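Local coordinates for protein ribonuclease J (PDB 5HAB) that probably degrades RNA as a beta-CASP exoribonuclease of the metallo-beta-lactamase superfamily, seen here with RNA bound, at residues V260-V274 with R286-V299. The protein carries 1 engineered substitution. Sequence-based numbering, arbitrary orientation.
Sequences VGMIVTTFASHIARV and RIPVLLGRSMERYV. With SO4 (sulfate ion), chain J; nucleotides of chain D.
The guanidinium of R286 has M262 CE over the centre of one face, 3.4 Å from R286 CZ, while the backbone N atoms of V260 and G261 lie at its edge, donors facing donors without a bond. The two side chains cross at about a right angle, M262 bending at its last torsion (chi3 -61°) to lay the methyl there. R286 NH2 bonds to S258 O and NH1 to Y338 O, two backbone carbonyls. S269 CB sits over one face of the Y298 ring in a CH-pi contact, 4.1 Å from the centroid, with S294 O in plane at the edge. A268 points its CB at the start of helix 293-304, meeting S294 OG at 3.5 Å and Y298 CD2 at 4.0 Å. M295, bent at chi2 (-65°), brings its SD 4.2 Å from A268 CB. Beside it, V274 CG1 and V299 CG2 meet tip to tip. S294 gives both N and OG to a phosphate oxygen of the RNA, and S269 OG bonds another phosphate, consistent with these two segments lining the RNA path. Strands 262-266 and 287-291 are parallel, separated in the beta-CASP sheet by strand 338-342, and helices 271-283 and 293-304 follow them.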
loop_
_atom_site.group_PDB
_atom_site.type_symbol
_atom_site.label_atom_id
_atom_site.label_comp_id
_atom_site.label_asym_id
_atom_site.label_seq_id
_atom_site.Cartn_x
_atom_site.Cartn_y
_atom_site.Cartn_z
ATOM N N VAL B 260 -8.995 -22.365 27.102
ATOM C CA VAL B 260 -7.835 -21.485 27.103
ATOM C C VAL B 260 -8.123 -20.160 27.807
ATOM O O VAL B 260 -7.240 -19.582 28.440
ATOM C CB VAL B 260 -7.334 -21.238 25.669
ATOM C CG1 VAL B 260 -8.396 -20.538 24.834
ATOM C CG2 VAL B 260 -6.047 -20.442 25.693
ATOM N N GLY B 261 -9.357 -19.678 27.706
ATOM C CA GLY B 261 -9.672 -18.345 28.183
ATOM C C GLY B 261 -9.705 -17.351 27.037
ATOM O O GLY B 261 -8.678 -17.052 26.419
ATOM N N MET B 262 -10.897 -16.838 26.754
ATOM C CA MET B 262 -11.102 -15.977 25.603
ATOM C C MET B 262 -11.785 -14.663 25.981
ATOM O O MET B 262 -12.754 -14.648 26.738
ATOM C CB MET B 262 -11.929 -16.714 24.546
ATOM C CG MET B 262 -11.317 -18.036 24.097
ATOM S SD MET B 262 -12.379 -18.966 22.976
ATOM C CE MET B 262 -13.810 -19.227 24.012
ATOM N N ILE B 263 -11.266 -13.565 25.439
ATOM C CA ILE B 263 -11.855 -12.245 25.622
ATOM C C ILE B 263 -12.387 -11.766 24.281
ATOM O O ILE B 263 -11.675 -11.833 23.283
ATOM C CB ILE B 263 -10.830 -11.242 26.179
ATOM C CG1 ILE B 263 -10.426 -11.612 27.604
ATOM C CG2 ILE B 263 -11.385 -9.823 26.123
ATOM C CD1 ILE B 263 -9.349 -10.720 28.169
ATOM N N VAL B 264 -13.625 -11.283 24.243
ATOM C CA VAL B 264 -14.147 -10.699 23.009
ATOM C C VAL B 264 -14.345 -9.195 23.184
ATOM O O VAL B 264 -14.820 -8.743 24.224
ATOM C CB VAL B 264 -15.459 -11.374 22.578
ATOM C CG1 VAL B 264 -15.885 -10.877 21.201
ATOM C CG2 VAL B 264 -15.303 -12.884 22.578
ATOM N N THR B 265 -13.975 -8.423 22.167
ATOM C CA THR B 265 -14.206 -6.982 22.194
ATOM C C THR B 265 -14.853 -6.502 20.894
ATOM O O THR B 265 -14.522 -6.977 19.807
ATOM C CB THR B 265 -12.903 -6.203 22.443
ATOM O OG1 THR B 265 -13.179 -4.796 22.457
ATOM C CG2 THR B 265 -11.869 -6.512 21.363
ATOM N N THR B 266 -15.786 -5.564 21.019
ATOM C CA THR B 266 -16.527 -5.055 19.870
ATOM C C THR B 266 -17.201 -3.720 20.189
ATOM O O THR B 266 -17.078 -3.198 21.301
ATOM C CB THR B 266 -17.598 -6.064 19.405
ATOM O OG1 THR B 266 -18.255 -5.572 18.230
ATOM C CG2 THR B 266 -18.630 -6.286 20.497
ATOM N N PHE B 267 -17.896 -3.166 19.198
ATOM C CA PHE B 267 -18.642 -1.925 19.375
ATOM C C PHE B 267 -19.774 -2.140 20.369
ATOM O O PHE B 267 -20.622 -3.006 20.160
ATOM C CB PHE B 267 -19.220 -1.437 18.043
ATOM C CG PHE B 267 -18.215 -1.349 16.930
ATOM C CD1 PHE B 267 -17.344 -0.279 16.850
ATOM C CD2 PHE B 267 -18.145 -2.336 15.961
ATOM C CE1 PHE B 267 -16.423 -0.188 15.823
ATOM C CE2 PHE B 267 -17.223 -2.254 14.931
ATOM C CZ PHE B 267 -16.359 -1.177 14.864
ATOM N N ALA B 268 -19.808 -1.344 21.430
ATOM C CA ALA B 268 -20.894 -1.444 22.400
ATOM C C ALA B 268 -22.241 -1.183 21.726
ATOM O O ALA B 268 -23.264 -1.727 22.135
ATOM C CB ALA B 268 -20.673 -0.478 23.548
ATOM N N SER B 269 -22.225 -0.373 20.672
ATOM C CA SER B 269 -23.446 -0.026 19.949
ATOM C C SER B 269 -23.857 -1.071 18.913
ATOM O O SER B 269 -24.951 -0.985 18.355
ATOM C CB SER B 269 -23.285 1.332 19.257
ATOM O OG SER B 269 -22.161 1.336 18.393
ATOM N N HIS B 270 -22.991 -2.042 18.630
ATOM C CA HIS B 270 -23.341 -3.070 17.650
ATOM C C HIS B 270 -24.111 -4.200 18.330
ATOM O O HIS B 270 -23.556 -5.256 18.642
ATOM C CB HIS B 270 -22.104 -3.620 16.939
ATOM C CG HIS B 270 -22.403 -4.213 15.599
ATOM N ND1 HIS B 270 -23.625 -4.780 15.294
ATOM C CD2 HIS B 270 -21.654 -4.314 14.475
ATOM C CE1 HIS B 270 -23.609 -5.207 14.044
ATOM N NE2 HIS B 270 -22.424 -4.938 13.524
ATOM N N ILE B 271 -25.399 -3.957 18.547
ATOM C CA ILE B 271 -26.243 -4.824 19.356
ATOM C C ILE B 271 -26.425 -6.219 18.744
ATOM O O ILE B 271 -26.465 -7.214 19.469
ATOM C CB ILE B 271 -27.605 -4.135 19.606
ATOM C CG1 ILE B 271 -27.395 -2.780 20.289
ATOM C CG2 ILE B 271 -28.498 -4.995 20.460
ATOM C CD1 ILE B 271 -26.614 -2.857 21.596
ATOM N N ALA B 272 -26.529 -6.298 17.419
ATOM C CA ALA B 272 -26.642 -7.589 16.735
ATOM C C ALA B 272 -25.413 -8.457 17.000
ATOM O O ALA B 272 -25.516 -9.664 17.265
ATOM C CB ALA B 272 -26.838 -7.385 15.248
ATOM N N ARG B 273 -24.250 -7.819 16.942
ATOM C CA ARG B 273 -22.982 -8.494 17.163
ATOM C C ARG B 273 -22.878 -9.018 18.593
ATOM O O ARG B 273 -22.566 -10.192 18.812
ATOM C CB ARG B 273 -21.819 -7.545 16.874
ATOM C CG ARG B 273 -20.462 -8.165 17.112
ATOM C CD ARG B 273 -20.043 -8.993 15.924
ATOM N NE ARG B 273 -19.450 -8.160 14.885
ATOM C CZ ARG B 273 -20.101 -7.759 13.802
ATOM N NH1 ARG B 273 -21.358 -8.131 13.620
ATOM N NH2 ARG B 273 -19.501 -6.998 12.900
ATOM N N VAL B 274 -23.124 -8.134 19.558
ATOM C CA VAL B 274 -23.080 -8.490 20.973
ATOM C C VAL B 274 -24.050 -9.631 21.272
ATOM O O VAL B 274 -23.718 -10.572 22.000
ATOM C CB VAL B 274 -23.390 -7.272 21.857
ATOM C CG1 VAL B 274 -23.519 -7.691 23.316
ATOM C CG2 VAL B 274 -22.314 -6.207 21.701
ATOM N N ARG B 286 -19.762 -21.182 28.593
ATOM C CA ARG B 286 -19.124 -20.103 29.337
ATOM C C ARG B 286 -20.170 -19.098 29.805
ATOM O O ARG B 286 -21.230 -18.964 29.193
ATOM C CB ARG B 286 -18.051 -19.419 28.489
ATOM C CG ARG B 286 -16.965 -20.368 28.007
ATOM C CD ARG B 286 -15.793 -19.602 27.427
ATOM N NE ARG B 286 -14.687 -20.477 27.055
ATOM C CZ ARG B 286 -13.407 -20.178 27.253
ATOM N NH1 ARG B 286 -13.075 -19.031 27.831
ATOM N NH2 ARG B 286 -12.457 -21.025 26.885
ATOM N N ILE B 287 -19.875 -18.400 30.896
ATOM C CA ILE B 287 -20.787 -17.381 31.393
ATOM C C ILE B 287 -20.486 -16.049 30.723
ATOM O O ILE B 287 -19.400 -15.492 30.895
ATOM C CB ILE B 287 -20.691 -17.243 32.925
ATOM C CG1 ILE B 287 -21.221 -18.500 33.617
ATOM C CG2 ILE B 287 -21.433 -16.003 33.401
ATOM C CD1 ILE B 287 -21.071 -18.469 35.122
ATOM N N PRO B 288 -21.454 -15.530 29.955
ATOM C CA PRO B 288 -21.274 -14.248 29.271
ATOM C C PRO B 288 -21.330 -13.080 30.246
ATOM O O PRO B 288 -22.384 -12.795 30.809
ATOM C CB PRO B 288 -22.444 -14.211 28.283
ATOM C CG PRO B 288 -23.483 -15.081 28.896
ATOM C CD PRO B 288 -22.744 -16.161 29.630
ATOM N N VAL B 289 -20.197 -12.415 30.437
ATOM C CA VAL B 289 -20.121 -11.266 31.327
ATOM C C VAL B 289 -19.721 -10.014 30.546
ATOM O O VAL B 289 -18.646 -9.952 29.952
ATOM C CB VAL B 289 -19.159 -11.543 32.506
ATOM C CG1 VAL B 289 -17.959 -12.349 32.044
ATOM C CG2 VAL B 289 -18.727 -10.243 33.170
ATOM N N LEU B 290 -20.613 -9.030 30.525
ATOM C CA LEU B 290 -20.381 -7.775 29.816
ATOM C C LEU B 290 -19.693 -6.740 30.708
ATOM O O LEU B 290 -20.184 -6.429 31.790
ATOM C CB LEU B 290 -21.707 -7.219 29.291
ATOM C CG LEU B 290 -22.270 -7.729 27.957
ATOM C CD1 LEU B 290 -22.255 -9.244 27.856
ATOM C CD2 LEU B 290 -23.689 -7.221 27.785
ATOM N N LEU B 291 -18.566 -6.202 30.250
ATOM C CA LEU B 291 -17.790 -5.255 31.049
ATOM C C LEU B 291 -17.603 -3.923 30.331
ATOM O O LEU B 291 -17.433 -3.879 29.113
ATOM C CB LEU B 291 -16.417 -5.831 31.411
ATOM C CG LEU B 291 -16.350 -7.125 32.223
ATOM C CD1 LEU B 291 -16.285 -8.332 31.312
ATOM C CD2 LEU B 291 -15.155 -7.100 33.157
ATOM N N GLY B 292 -17.633 -2.839 31.099
ATOM C CA GLY B 292 -17.484 -1.502 30.552
ATOM C C GLY B 292 -18.762 -0.697 30.675
ATOM O O GLY B 292 -19.856 -1.238 30.520
ATOM N N ARG B 293 -18.625 0.597 30.948
ATOM C CA ARG B 293 -19.782 1.461 31.171
ATOM C C ARG B 293 -20.688 1.529 29.940
ATOM O O ARG B 293 -21.915 1.462 30.056
ATOM C CB ARG B 293 -19.328 2.869 31.570
ATOM C CG ARG B 293 -20.469 3.799 31.965
ATOM C CD ARG B 293 -21.104 3.366 33.286
ATOM N NE ARG B 293 -20.216 3.597 34.424
ATOM C CZ ARG B 293 -20.470 3.199 35.668
ATOM N NH1 ARG B 293 -21.588 2.539 35.943
ATOM N NH2 ARG B 293 -19.603 3.458 36.639
ATOM N N SER B 294 -20.079 1.646 28.765
ATOM C CA SER B 294 -20.833 1.798 27.524
ATOM C C SER B 294 -21.547 0.505 27.120
ATOM O O SER B 294 -22.596 0.552 26.467
ATOM C CB SER B 294 -19.913 2.270 26.397
ATOM O OG SER B 294 -18.994 1.259 26.034
ATOM N N MET B 295 -20.974 -0.643 27.483
ATOM C CA MET B 295 -21.673 -1.919 27.318
ATOM C C MET B 295 -22.986 -1.890 28.085
ATOM O O MET B 295 -24.037 -2.246 27.550
ATOM C CB MET B 295 -20.821 -3.099 27.798
ATOM C CG MET B 295 -19.763 -3.574 26.820
ATOM S SD MET B 295 -20.454 -4.252 25.296
ATOM C CE MET B 295 -18.959 -4.506 24.336
ATOM N N GLU B 296 -22.914 -1.452 29.340
ATOM C CA GLU B 296 -24.090 -1.373 30.197
ATOM C C GLU B 296 -25.102 -0.397 29.610
ATOM O O GLU B 296 -26.291 -0.704 29.529
ATOM C CB GLU B 296 -23.699 -0.959 31.616
ATOM C CG GLU B 296 -24.852 -0.986 32.606
ATOM C CD GLU B 296 -24.405 -0.713 34.030
ATOM O OE1 GLU B 296 -23.608 0.228 34.237
ATOM O OE2 GLU B 296 -24.853 -1.438 34.943
ATOM N N ARG B 297 -24.612 0.763 29.174
ATOM C CA ARG B 297 -25.459 1.777 28.549
ATOM C C ARG B 297 -26.214 1.214 27.338
ATOM O O ARG B 297 -27.436 1.050 27.385
ATOM C CB ARG B 297 -24.612 2.986 28.125
ATOM C CG ARG B 297 -25.393 4.122 27.456
ATOM C CD ARG B 297 -26.287 4.891 28.423
ATOM N NE ARG B 297 -25.526 5.695 29.377
ATOM C CZ ARG B 297 -25.207 6.974 29.189
ATOM N NH1 ARG B 297 -25.588 7.602 28.084
ATOM N NH2 ARG B 297 -24.512 7.632 30.108
ATOM N N TYR B 298 -25.483 0.887 26.273
ATOM C CA TYR B 298 -26.105 0.470 25.012
ATOM C C TYR B 298 -26.850 -0.865 25.086
ATOM O O TYR B 298 -27.999 -0.974 24.639
ATOM C CB TYR B 298 -25.049 0.397 23.905
ATOM C CG TYR B 298 -24.560 1.744 23.417
ATOM C CD1 TYR B 298 -25.205 2.395 22.371
ATOM C CD2 TYR B 298 -23.459 2.364 23.996
ATOM C CE1 TYR B 298 -24.769 3.627 21.915
ATOM C CE2 TYR B 298 -23.015 3.600 23.545
ATOM C CZ TYR B 298 -23.675 4.224 22.505
ATOM O OH TYR B 298 -23.246 5.449 22.046
ATOM N N VAL B 299 -26.199 -1.883 25.638
ATOM C CA VAL B 299 -26.793 -3.214 25.666
ATOM C C VAL B 299 -27.930 -3.234 26.679
ATOM O O VAL B 299 -29.000 -3.785 26.405
ATOM C CB VAL B 299 -25.747 -4.298 25.967
ATOM C CG1 VAL B 299 -26.371 -5.675 25.867
ATOM C CG2 VAL B 299 -24.576 -4.178 25.007
HETATM S S SO4 J . -16.382 4.846 37.365
HETATM O O1 SO4 J . -15.126 4.714 36.629
HETATM O O2 SO4 J . -17.505 4.734 36.437
HETATM O O3 SO4 J . -16.421 6.150 38.023
HETATM O O4 SO4 J . -16.468 3.792 38.373
ATOM P P A D 5 -15.805 2.105 29.006
ATOM O OP1 A D 5 -15.421 0.782 29.558
ATOM O OP2 A D 5 -17.095 2.246 28.284
ATOM O "O5'" A D 5 -15.783 3.146 30.210
ATOM C "C5'" A D 5 -14.906 2.963 31.319
ATOM C "C4'" A D 5 -14.169 4.235 31.650
ATOM O "O4'" A D 5 -14.521 5.243 30.665
ATOM C "C3'" A D 5 -14.498 4.839 33.009
ATOM O "O3'" A D 5 -13.359 5.543 33.506
ATOM C "C2'" A D 5 -15.609 5.828 32.671
ATOM O "O2'" A D 5 -15.761 6.882 33.598
ATOM C "C1'" A D 5 -15.170 6.333 31.295
ATOM N N9 A D 5 -16.287 6.734 30.436
ATOM C C8 A D 5 -17.313 5.934 29.993
ATOM N N7 A D 5 -18.186 6.556 29.240
ATOM C C5 A D 5 -17.704 7.857 29.183
ATOM C C6 A D 5 -18.182 9.010 28.538
ATOM N N6 A D 5 -19.294 9.034 27.798
ATOM N N1 A D 5 -17.469 10.150 28.681
ATOM C C2 A D 5 -16.355 10.121 29.425
ATOM N N3 A D 5 -15.804 9.100 30.080
ATOM C C4 A D 5 -16.538 7.984 29.921
ATOM P P A D 4 -17.481 2.604 23.165
ATOM O OP1 A D 4 -17.324 1.126 23.191
ATOM O OP2 A D 4 -18.817 3.203 23.412
ATOM O "O5'" A D 4 -16.452 3.248 24.199
ATOM C "C5'" A D 4 -15.624 2.426 25.007
ATOM C "C4'" A D 4 -14.534 3.218 25.684
ATOM O "O4'" A D 4 -14.297 4.463 24.980
ATOM C "C3'" A D 4 -14.812 3.652 27.115
ATOM O "O3'" A D 4 -14.611 2.599 28.045
ATOM C "C2'" A D 4 -13.854 4.829 27.294
ATOM O "O2'" A D 4 -12.538 4.376 27.575
ATOM C "C1'" A D 4 -13.865 5.453 25.892
ATOM N N9 A D 4 -14.754 6.629 25.789
ATOM C C8 A D 4 -16.046 6.685 25.321
ATOM N N7 A D 4 -16.569 7.889 25.347
ATOM C C5 A D 4 -15.556 8.684 25.866
ATOM C C6 A D 4 -15.477 10.062 26.145
ATOM N N6 A D 4 -16.476 10.922 25.936
ATOM N N1 A D 4 -14.318 10.536 26.658
ATOM C C2 A D 4 -13.313 9.676 26.871
ATOM N N3 A D 4 -13.266 8.365 26.648
ATOM C C4 A D 4 -14.433 7.922 26.141
#